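Local coordinates for protein VP24 (White spot syndrome virus, PDB 5HLJ) that is a major envelope protein of the virus, in which a trimer of beta-rich subunits probably contributes to the architecture of the virion surface, at residues T40-T43 against G47-Y50; I21-N26 against F34-G39; Y50-G55 against S59-K64; I68-L73 against L164-S169. One frame throughout, in Å; residues are numbered along the deposited sequence.

Contact 1: T40-T43 against G47-Y50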
# COMPACT_ATOMS: atom_id res chain seq x y z
N THR A 40 -7.29 5.99 21.17
CA THR A 40 -8.47 5.31 20.66
C THR A 40 -8.77 5.77 19.25
O THR A 40 -8.32 6.82 18.80
CB THR A 40 -9.73 5.56 21.54
OG1 THR A 40 -9.94 6.96 21.67
CG2 THR A 40 -9.56 4.95 22.93
N LEU A 41 -9.55 4.96 18.54
CA LEU A 41 -9.92 5.27 17.17
C LEU A 41 -11.30 4.72 16.91
O LEU A 41 -11.53 3.53 17.07
CB LEU A 41 -8.91 4.70 16.16
CG LEU A 41 -9.27 4.71 14.66
CD1 LEU A 41 -9.36 6.12 14.09
CD2 LEU A 41 -8.26 3.90 13.87
N GLN A 42 -12.22 5.60 16.53
CA GLN A 42 -13.55 5.18 16.13
C GLN A 42 -13.55 4.76 14.66
O GLN A 42 -13.23 5.56 13.78
CB GLN A 42 -14.56 6.30 16.38
CG GLN A 42 -15.99 5.87 16.12
CD GLN A 42 -16.41 4.75 17.05
OE1 GLN A 42 -16.22 4.84 18.27
NE2 GLN A 42 -16.97 3.68 16.48
N THR A 43 -13.86 3.51 14.38
CA THR A 43 -13.91 3.05 13.00
C THR A 43 -15.36 3.01 12.54
O THR A 43 -16.27 3.09 13.37
CB THR A 43 -13.26 1.66 12.83
OG1 THR A 43 -14.15 0.65 13.36
CG2 THR A 43 -11.91 1.61 13.54
N GLY A 47 -16.08 -1.10 15.01
CA GLY A 47 -16.31 -0.61 16.36
C GLY A 47 -15.18 0.30 16.80
O GLY A 47 -14.54 0.96 15.97
N LYS A 48 -14.93 0.32 18.11
CA LYS A 48 -13.90 1.18 18.68
C LYS A 48 -12.57 0.44 18.79
O LYS A 48 -12.49 -0.66 19.32
CB LYS A 48 -14.31 1.72 20.06
CG LYS A 48 -13.37 2.84 20.57
CD LYS A 48 -13.43 3.03 22.10
CE LYS A 48 -14.35 4.18 22.52
NZ LYS A 48 -13.73 5.55 22.43
N VAL A 49 -11.51 1.06 18.27
CA VAL A 49 -10.19 0.49 18.44
C VAL A 49 -9.56 1.13 19.66
O VAL A 49 -9.52 2.34 19.78
CB VAL A 49 -9.34 0.67 17.18
CG1 VAL A 49 -7.89 0.39 17.47
CG2 VAL A 49 -9.86 -0.24 16.08
N TYR A 50 -9.10 0.29 20.58
CA TYR A 50 -8.49 0.76 21.82
C TYR A 50 -7.04 0.31 21.88
O TYR A 50 -6.74 -0.89 21.92
CB TYR A 50 -9.26 0.23 23.05
CG TYR A 50 -8.83 0.78 24.41
CD1 TYR A 50 -9.70 1.58 25.16
CD2 TYR A 50 -7.60 0.46 24.96
CE1 TYR A 50 -9.34 2.07 26.40
CE2 TYR A 50 -7.22 0.95 26.21
CZ TYR A 50 -8.10 1.76 26.92
OH TYR A 50 -7.74 2.24 28.15
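Thr43 and Gly47 meet where the chain is about to reverse, and a single carbonyl oxygen is gripped twice there. Thr43 N reaches Gly47 O at 3.1 Å, tilted 25° from the carbonyl plane. The hydroxyl adds a second and shorter bond, with Thr43 OG1 giving its proton to Gly47 O at 2.7 Å. With chi1 at 75° OG1 lies between the backbone N and the carbonyl carbon, while CG2 is swung beside the N and meets Val49 CG2 at 3.8 Å. OG1 is also bonded to Tyr46 N within the turn. This is the closed end of the beta hairpin made by strands 33-42 and 48-51. Further along it, Leu41 and Val49 form a hydrogen-bonded antiparallel pair, with Leu41 N to Val49 O at 2.9 Å and Val49 N to Leu41 O at 2.7 Å. Their side chains share the buried face, where Leu41 packs on Ile21 and on Leu174 of the second subunit, and Val49 on Leu70. The opposite face, bearing Thr40, Gln42, Lys48 and Tyr50, is looser and more accessible. Thr40 CG2 approaches Tyr50 CD1 obliquely at 4.0 Å. Lys48, bent near its end, brings NZ only to 4.1 Å from Thr40 OG1. The exposed Gln42 bends at chi2, and its NE2 bonds to the carbonyl O of the following residue, Thr43, in the carbonyl plane.

Contact 2: I21-N26 against F34-G39; sequences INLTIN and FNFVNG
The beta hairpin of strands 19-28 and 33-42 sets Asn26 against Asn35 as a hydrogen-bonded antiparallel pair, with Ile25 and Phe36 as the non-hydrogen-bonded pair beside it. Asn26 N meets Asn35 O at 2.8 Å, and Asn35 N returns to Asn26 O at 2.7 Å. A third bond, Val37 N to Thr24 O at 3.1 Å, comes from 36° above the carbonyl plane, and water 1 donates to both Thr24 O and Val37 O where the strands part. Ile25 forks between two rings. Its CG1 stands between the backbone N and the carbonyl carbon (chi1 62°), which brings CD1 obliquely against the Phe34 ring in an off-centre CH-pi contact, 4.2 Å from the centroid, while CG2 touches Phe36 CD1 at 3.6 Å. Leu23 CD1 adds to the same buried patch, 3.9 Å from Phe36 CE1. Away from the rings Thr24 and Val37 lie side by side, their CG2 methyls 3.6 Å apart. Asn26 ND2 gives a hydrogen bond to water 2, and its OD1 is held by His161. The arrangement is that of a beta hairpin, two consecutive antiparallel strands, whose partners diverge where the second strand is interrupted.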
# COMPACT_ATOMS: atom_id res chain seq x y z
N ILE A 21 -6.92 1.21 9.20
CA ILE A 21 -6.71 1.65 10.58
C ILE A 21 -5.40 2.42 10.63
O ILE A 21 -4.35 1.86 10.36
CB ILE A 21 -6.64 0.43 11.55
CG1 ILE A 21 -7.86 -0.49 11.38
CG2 ILE A 21 -6.49 0.86 12.99
CD1 ILE A 21 -9.19 0.22 11.45
N ASN A 22 -5.45 3.71 10.95
CA ASN A 22 -4.23 4.51 11.00
C ASN A 22 -3.82 4.79 12.45
O ASN A 22 -4.55 5.45 13.19
CB ASN A 22 -4.39 5.83 10.23
CG ASN A 22 -4.61 5.62 8.73
OD1 ASN A 22 -3.72 5.17 8.03
ND2 ASN A 22 -5.81 5.95 8.25
N LEU A 23 -2.66 4.26 12.84
CA LEU A 23 -2.15 4.40 14.19
C LEU A 23 -0.75 5.02 14.19
O LEU A 23 -0.06 5.04 13.17
CB LEU A 23 -2.09 3.05 14.89
CG LEU A 23 -3.40 2.27 15.05
CD1 LEU A 23 -3.12 0.98 15.78
CD2 LEU A 23 -4.44 3.11 15.80
N THR A 24 -0.32 5.48 15.36
CA THR A 24 1.01 6.04 15.51
C THR A 24 1.92 5.08 16.29
O THR A 24 1.47 4.44 17.23
CB THR A 24 0.93 7.41 16.21
OG1 THR A 24 0.20 8.31 15.37
CG2 THR A 24 2.30 7.98 16.43
N ILE A 25 3.17 4.95 15.86
CA ILE A 25 4.13 4.08 16.55
C ILE A 25 5.53 4.70 16.61
O ILE A 25 5.92 5.48 15.73
CB ILE A 25 4.29 2.69 15.87
CG1 ILE A 25 4.83 2.85 14.45
CG2 ILE A 25 2.99 1.87 15.91
CD1 ILE A 25 4.92 1.55 13.68
N ASN A 26 6.28 4.33 17.65
CA ASN A 26 7.67 4.75 17.78
C ASN A 26 8.63 3.57 17.86
O ASN A 26 8.33 2.56 18.47
CB ASN A 26 7.85 5.64 19.02
CG ASN A 26 7.12 6.96 18.91
OD1 ASN A 26 7.45 7.79 18.07
ND2 ASN A 26 6.12 7.16 19.76
N PHE A 34 8.93 -1.92 17.92
CA PHE A 34 8.07 -0.77 17.68
C PHE A 34 7.14 -0.70 18.87
O PHE A 34 6.81 -1.72 19.45
CB PHE A 34 7.27 -0.90 16.38
CG PHE A 34 8.03 -0.47 15.17
CD1 PHE A 34 8.31 0.87 14.96
CD2 PHE A 34 8.46 -1.41 14.25
CE1 PHE A 34 9.01 1.27 13.84
CE2 PHE A 34 9.16 -1.01 13.13
CZ PHE A 34 9.44 0.33 12.92
N ASN A 35 6.70 0.50 19.21
CA ASN A 35 5.83 0.68 20.37
C ASN A 35 4.65 1.59 20.03
O ASN A 35 4.84 2.69 19.48
CB ASN A 35 6.65 1.26 21.53
CG ASN A 35 5.93 1.15 22.86
OD1 ASN A 35 5.14 0.22 23.09
ND2 ASN A 35 6.20 2.09 23.75
N PHE A 36 3.43 1.14 20.32
CA PHE A 36 2.24 1.95 20.04
C PHE A 36 2.24 3.25 20.84
O PHE A 36 2.82 3.32 21.91
CB PHE A 36 0.96 1.19 20.36
CG PHE A 36 0.63 0.09 19.39
CD1 PHE A 36 0.49 0.36 18.02
CD2 PHE A 36 0.43 -1.21 19.84
CE1 PHE A 36 0.18 -0.66 17.12
CE2 PHE A 36 0.12 -2.24 18.96
CZ PHE A 36 -0.01 -1.95 17.59
N VAL A 37 1.59 4.28 20.30
CA VAL A 37 1.13 5.40 21.10
C VAL A 37 -0.28 5.05 21.56
O VAL A 37 -1.12 4.66 20.75
CB VAL A 37 1.12 6.72 20.30
CG1 VAL A 37 0.40 7.82 21.08
CG2 VAL A 37 2.54 7.14 19.94
N ASN A 38 -0.55 5.14 22.85
CA ASN A 38 -1.86 4.73 23.36
C ASN A 38 -2.92 5.76 22.97
O ASN A 38 -2.59 6.93 22.74
CB ASN A 38 -1.83 4.52 24.87
CG ASN A 38 -1.43 5.77 25.62
OD1 ASN A 38 -0.26 6.16 25.61
ND2 ASN A 38 -2.39 6.41 26.28
N GLY A 39 -4.17 5.33 22.89
CA GLY A 39 -5.24 6.20 22.45
C GLY A 39 -6.36 5.35 21.88
O GLY A 39 -6.37 4.13 22.08
O HOH W 1 -1.23 4.35 18.06
O HOH W 2 5.68 5.05 21.69

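Contact 3: Y50-G55 against S59-K64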
# COMPACT_ATOMS: atom_id res chain seq x y z
N TYR A 50 -9.10 0.29 20.58
CA TYR A 50 -8.49 0.76 21.82
C TYR A 50 -7.04 0.31 21.88
O TYR A 50 -6.74 -0.89 21.92
CB TYR A 50 -9.26 0.23 23.05
CG TYR A 50 -8.83 0.78 24.41
CD1 TYR A 50 -9.70 1.58 25.16
CD2 TYR A 50 -7.60 0.46 24.96
CE1 TYR A 50 -9.34 2.07 26.40
CE2 TYR A 50 -7.22 0.95 26.21
CZ TYR A 50 -8.10 1.76 26.92
OH TYR A 50 -7.74 2.24 28.15
N VAL A 51 -6.14 1.28 21.91
CA VAL A 51 -4.74 0.96 22.01
C VAL A 51 -4.27 1.17 23.44
O VAL A 51 -3.99 2.30 23.84
CB VAL A 51 -3.91 1.82 21.04
CG1 VAL A 51 -2.44 1.45 21.11
CG2 VAL A 51 -4.43 1.67 19.61
N ALA A 52 -4.16 0.08 24.21
CA ALA A 52 -3.73 0.14 25.61
C ALA A 52 -2.27 0.52 25.76
O ALA A 52 -1.53 0.59 24.78
CB ALA A 52 -4.00 -1.19 26.31
N GLY A 53 -1.85 0.78 27.00
CA GLY A 53 -0.44 1.04 27.26
C GLY A 53 0.45 -0.16 26.98
O GLY A 53 -0.00 -1.30 26.94
N GLN A 54 1.74 0.10 26.81
CA GLN A 54 2.69 -0.97 26.52
C GLN A 54 2.68 -2.08 27.56
O GLN A 54 2.49 -1.84 28.75
CB GLN A 54 4.09 -0.39 26.41
CG GLN A 54 4.55 0.32 27.67
CD GLN A 54 5.75 1.22 27.42
OE1 GLN A 54 5.70 2.13 26.58
NE2 GLN A 54 6.83 0.98 28.15
N GLY A 55 2.90 -3.30 27.09
CA GLY A 55 3.04 -4.46 27.96
C GLY A 55 1.81 -4.86 28.76
O GLY A 55 1.94 -5.53 29.79
N SER A 59 -4.97 -10.56 30.84
CA SER A 59 -6.20 -10.45 31.65
C SER A 59 -6.70 -9.00 31.73
O SER A 59 -7.90 -8.76 31.71
CB SER A 59 -5.98 -11.01 33.06
OG SER A 59 -4.86 -10.40 33.68
N GLU A 60 -5.78 -8.05 31.80
CA GLU A 60 -6.12 -6.64 31.72
C GLU A 60 -6.67 -6.28 30.33
O GLU A 60 -7.66 -5.54 30.22
CB GLU A 60 -4.91 -5.79 32.07
CG GLU A 60 -4.60 -5.79 33.57
CD GLU A 60 -5.82 -5.37 34.42
OE1 GLU A 60 -6.37 -4.28 34.17
OE2 GLU A 60 -6.24 -6.15 35.31
N LEU A 61 -6.04 -6.82 29.29
CA LEU A 61 -6.38 -6.44 27.92
C LEU A 61 -7.86 -6.69 27.61
O LEU A 61 -8.48 -5.87 26.95
CB LEU A 61 -5.49 -7.18 26.91
CG LEU A 61 -5.33 -6.60 25.50
CD1 LEU A 61 -4.47 -5.33 25.52
CD2 LEU A 61 -4.72 -7.63 24.58
N VAL A 62 -8.42 -7.80 28.10
CA VAL A 62 -9.82 -8.10 27.79
C VAL A 62 -10.83 -7.29 28.61
O VAL A 62 -12.05 -7.45 28.45
CB VAL A 62 -10.14 -9.61 28.00
CG1 VAL A 62 -9.24 -10.47 27.11
CG2 VAL A 62 -10.03 -10.01 29.46
N LYS A 63 -10.35 -6.41 29.48
CA LYS A 63 -11.24 -5.56 30.27
C LYS A 63 -11.36 -4.14 29.71
O LYS A 63 -12.21 -3.36 30.15
CB LYS A 63 -10.76 -5.52 31.73
CG LYS A 63 -10.63 -6.91 32.34
CD LYS A 63 -10.61 -6.90 33.87
CE LYS A 63 -9.24 -6.56 34.41
NZ LYS A 63 -9.17 -6.86 35.88
N LYS A 64 -10.51 -3.79 28.75
CA LYS A 64 -10.51 -2.45 28.19
C LYS A 64 -11.80 -2.14 27.46
O LYS A 64 -12.52 -3.05 27.02
CB LYS A 64 -9.32 -2.25 27.27
CG LYS A 64 -8.00 -2.55 27.92
CD LYS A 64 -7.71 -1.62 29.06
CE LYS A 64 -6.39 -1.98 29.71
NZ LYS A 64 -5.95 -0.95 30.68
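Tyr50 and Lys64 are separated by 7.4 Å between their CA atoms, and Ala52 and Leu61 by 7.5 Å, so the two backbones pass at side-chain distance rather than pairing as strands. The contact belongs to a beta-alpha-beta crossover in which strand 48-51 and its parallel neighbour 68-72 are connected through the short helix 58-61. From the last residue of that helix a type I turn, Leu61 to Lys64, brings the chain back toward the strand it left, closed by a weak bond from Lys64 N to Leu61 O at 3.4 Å. The turn delivers Lys64 onto a flat surface. Its CB sits over the middle of one face of the Tyr50 ring, 4.0 Å from the centroid and only 11° off the normal, in a well-centred CH-pi contact. A bend at chi2 (-63°) then keeps the aliphatic chain running over the ring toward its hydroxyl end, so that Lys64 CD comes to 3.9 Å from Tyr50 CE2. The side chain therefore shields the aromatic face with methylenes, using the aliphatic part of a charged residue. Next to it, Ala52 and Leu61 make a smaller apolar contact, and Leu61 goes on to Ile69 and Thr71 of strand 68-72 and to Ile142, which ties the helix to the sheet. Within the same segment Lys63 NZ forms a salt bridge with Glu60 OE2 at 3.1 Å. The methyl of Ala52, which lies in plane at the edge of the Tyr50 ring, is 4.2 Å from Leu61 CD1 and equally far, 4.2 Å, from Lys64 CE.

Contact 4: I68-L73 against L164-S169; sequences IILTSL and LSMRFS
Ile68 meets Phe168, and Leu70 meets Met166, across a gap spanned by side chains alone. The backbones stand far apart, with 11.3 Å between the CA atoms of Ile68 and Phe168 and 12.7 Å between those of Leu70 and Met166, yet all four CB atoms point inward. The two pairs solve the problem differently. Ile68 and Phe168 run antiparallel to each other and overlap only near their ends. An extended chi2 (170°) pushes the Ile68 methyl out to the edge of the ring, near its plane, where CD1 touches Phe168 CE2 at 3.9 Å; the aliphatic tip therefore abuts the rim of the aromatic ring instead of lying on a face. Leu70 and Met166 instead approach head on, tip to tip, with Leu70 CD2 and Met166 CE 4.1 Å apart. The methionine is extended as far as SD and then bent at chi3 (-71°), which directs its terminal methyl to the leucine. Only a small surface is shared, and neighbours complete the packing: Phe168 rests on Ile21, Met166 on Leu23, Ile68 on Val97 and Ile105, and Leu70 on Val49. Residues alternating with these point the other way. Ser169 OG is bonded to Asp108, and Arg167 extends to the subunit interfaces, where its NH1 comes close to the same atom of the other two copies. Strands 68-72 and 161-170 are not neighbours in the sheet, for three strands intervene. Their meeting through inward-facing apolar side chains is consistent with a strongly curved sheet closing round a hydrophobic interior, as in a beta barrel.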
# COMPACT_ATOMS: atom_id res chain seq x y z
N ILE A 68 -11.88 -3.79 19.73
CA ILE A 68 -10.60 -4.37 19.34
C ILE A 68 -9.53 -3.72 20.22
O ILE A 68 -9.41 -2.49 20.23
CB ILE A 68 -10.29 -4.15 17.84
CG1 ILE A 68 -11.35 -4.82 16.96
CG2 ILE A 68 -8.93 -4.68 17.49
CD1 ILE A 68 -11.24 -4.44 15.49
N ILE A 69 -8.77 -4.53 20.96
CA ILE A 69 -7.82 -4.00 21.93
C ILE A 69 -6.41 -4.43 21.56
O ILE A 69 -6.15 -5.62 21.37
CB ILE A 69 -8.12 -4.50 23.38
CG1 ILE A 69 -9.62 -4.64 23.62
CG2 ILE A 69 -7.47 -3.58 24.43
CD1 ILE A 69 -10.37 -3.33 23.62
N LEU A 70 -5.50 -3.47 21.49
CA LEU A 70 -4.14 -3.76 21.10
C LEU A 70 -3.15 -3.32 22.17
O LEU A 70 -3.36 -2.30 22.83
CB LEU A 70 -3.78 -3.07 19.79
CG LEU A 70 -4.62 -3.30 18.53
CD1 LEU A 70 -5.80 -2.35 18.47
CD2 LEU A 70 -3.72 -3.12 17.33
N THR A 71 -2.07 -4.08 22.32
CA THR A 71 -0.92 -3.66 23.10
C THR A 71 0.37 -4.12 22.39
O THR A 71 0.41 -5.20 21.82
CB THR A 71 -0.97 -4.23 24.56
OG1 THR A 71 0.14 -3.72 25.31
CG2 THR A 71 -0.92 -5.75 24.57
N SER A 72 1.39 -3.28 22.41
CA SER A 72 2.70 -3.70 21.94
C SER A 72 3.54 -4.13 23.13
O SER A 72 3.50 -3.49 24.19
CB SER A 72 3.38 -2.57 21.16
OG SER A 72 3.41 -1.37 21.91
N LEU A 73 4.26 -5.24 22.98
CA LEU A 73 5.10 -5.78 24.05
C LEU A 73 6.56 -5.43 23.80
O LEU A 73 7.00 -5.35 22.65
CB LEU A 73 4.94 -7.30 24.20
CG LEU A 73 3.52 -7.86 24.41
CD1 LEU A 73 3.55 -9.34 24.81
CD2 LEU A 73 2.73 -7.03 25.43
N LEU A 164 1.50 4.17 11.13
CA LEU A 164 1.22 2.81 10.73
C LEU A 164 -0.16 2.70 10.09
O LEU A 164 -1.15 3.13 10.67
CB LEU A 164 1.32 1.88 11.94
CG LEU A 164 0.84 0.42 11.80
CD1 LEU A 164 1.75 -0.38 10.87
CD2 LEU A 164 0.75 -0.24 13.19
N SER A 165 -0.22 2.14 8.89
CA SER A 165 -1.49 1.84 8.26
C SER A 165 -1.73 0.34 8.22
O SER A 165 -0.90 -0.41 7.72
CB SER A 165 -1.55 2.40 6.84
OG SER A 165 -1.82 3.78 6.85
N MET A 166 -2.86 -0.09 8.76
CA MET A 166 -3.24 -1.50 8.66
C MET A 166 -4.57 -1.63 7.93
O MET A 166 -5.50 -0.87 8.20
CB MET A 166 -3.35 -2.15 10.04
CG MET A 166 -2.10 -2.06 10.88
SD MET A 166 -2.20 -3.02 12.41
CE MET A 166 -3.36 -2.05 13.37
N ARG A 167 -4.68 -2.58 7.02
CA ARG A 167 -5.97 -2.85 6.42
C ARG A 167 -6.65 -4.03 7.08
O ARG A 167 -6.10 -5.13 7.14
CB ARG A 167 -5.84 -3.10 4.91
CG ARG A 167 -7.21 -3.35 4.26
CD ARG A 167 -7.14 -3.45 2.74
NE ARG A 167 -8.30 -4.16 2.19
CZ ARG A 167 -9.04 -3.71 1.17
NH1 ARG A 167 -8.75 -2.54 0.59
NH2 ARG A 167 -10.07 -4.43 0.72
N PHE A 168 -7.85 -3.79 7.60
CA PHE A 168 -8.70 -4.83 8.17
C PHE A 168 -9.73 -5.30 7.16
O PHE A 168 -10.32 -4.48 6.45
CB PHE A 168 -9.44 -4.33 9.42
CG PHE A 168 -8.57 -4.16 10.64
CD1 PHE A 168 -7.19 -4.24 10.55
CD2 PHE A 168 -9.15 -3.90 11.88
CE1 PHE A 168 -6.39 -4.06 11.69
CE2 PHE A 168 -8.37 -3.74 13.01
CZ PHE A 168 -6.98 -3.82 12.92
N SER A 169 -9.98 -6.60 7.11
CA SER A 169 -11.09 -7.10 6.30
C SER A 169 -11.79 -8.26 7.01
O SER A 169 -11.21 -8.92 7.87
CB SER A 169 -10.59 -7.51 4.90
OG SER A 169 -9.59 -8.50 4.98

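Along the chain contact 2 comes first, then contact 1, contact 3 and the 68-73 half of contact 4, whose other half, 164-169, comes some 90 residues later. Contacts 1 and 2 lie on successive hairpins that share strand 33-42, and contact 3 takes up at Tyr50, where contact 1 ends. Their centres lie about 13 to 14 Å apart. Contact 4 is the most central, about 9 Å from contact 2 and 10 Å from contact 1, centre to centre. All reach one sheet, ordered 68-72, 48-51, 33-42, 19-28, 161-170 in this region. Local pairings build the wall, and contact 4 spans the interior between two strands separated by three others. Strand 33-42 continues the sheet into the second subunit.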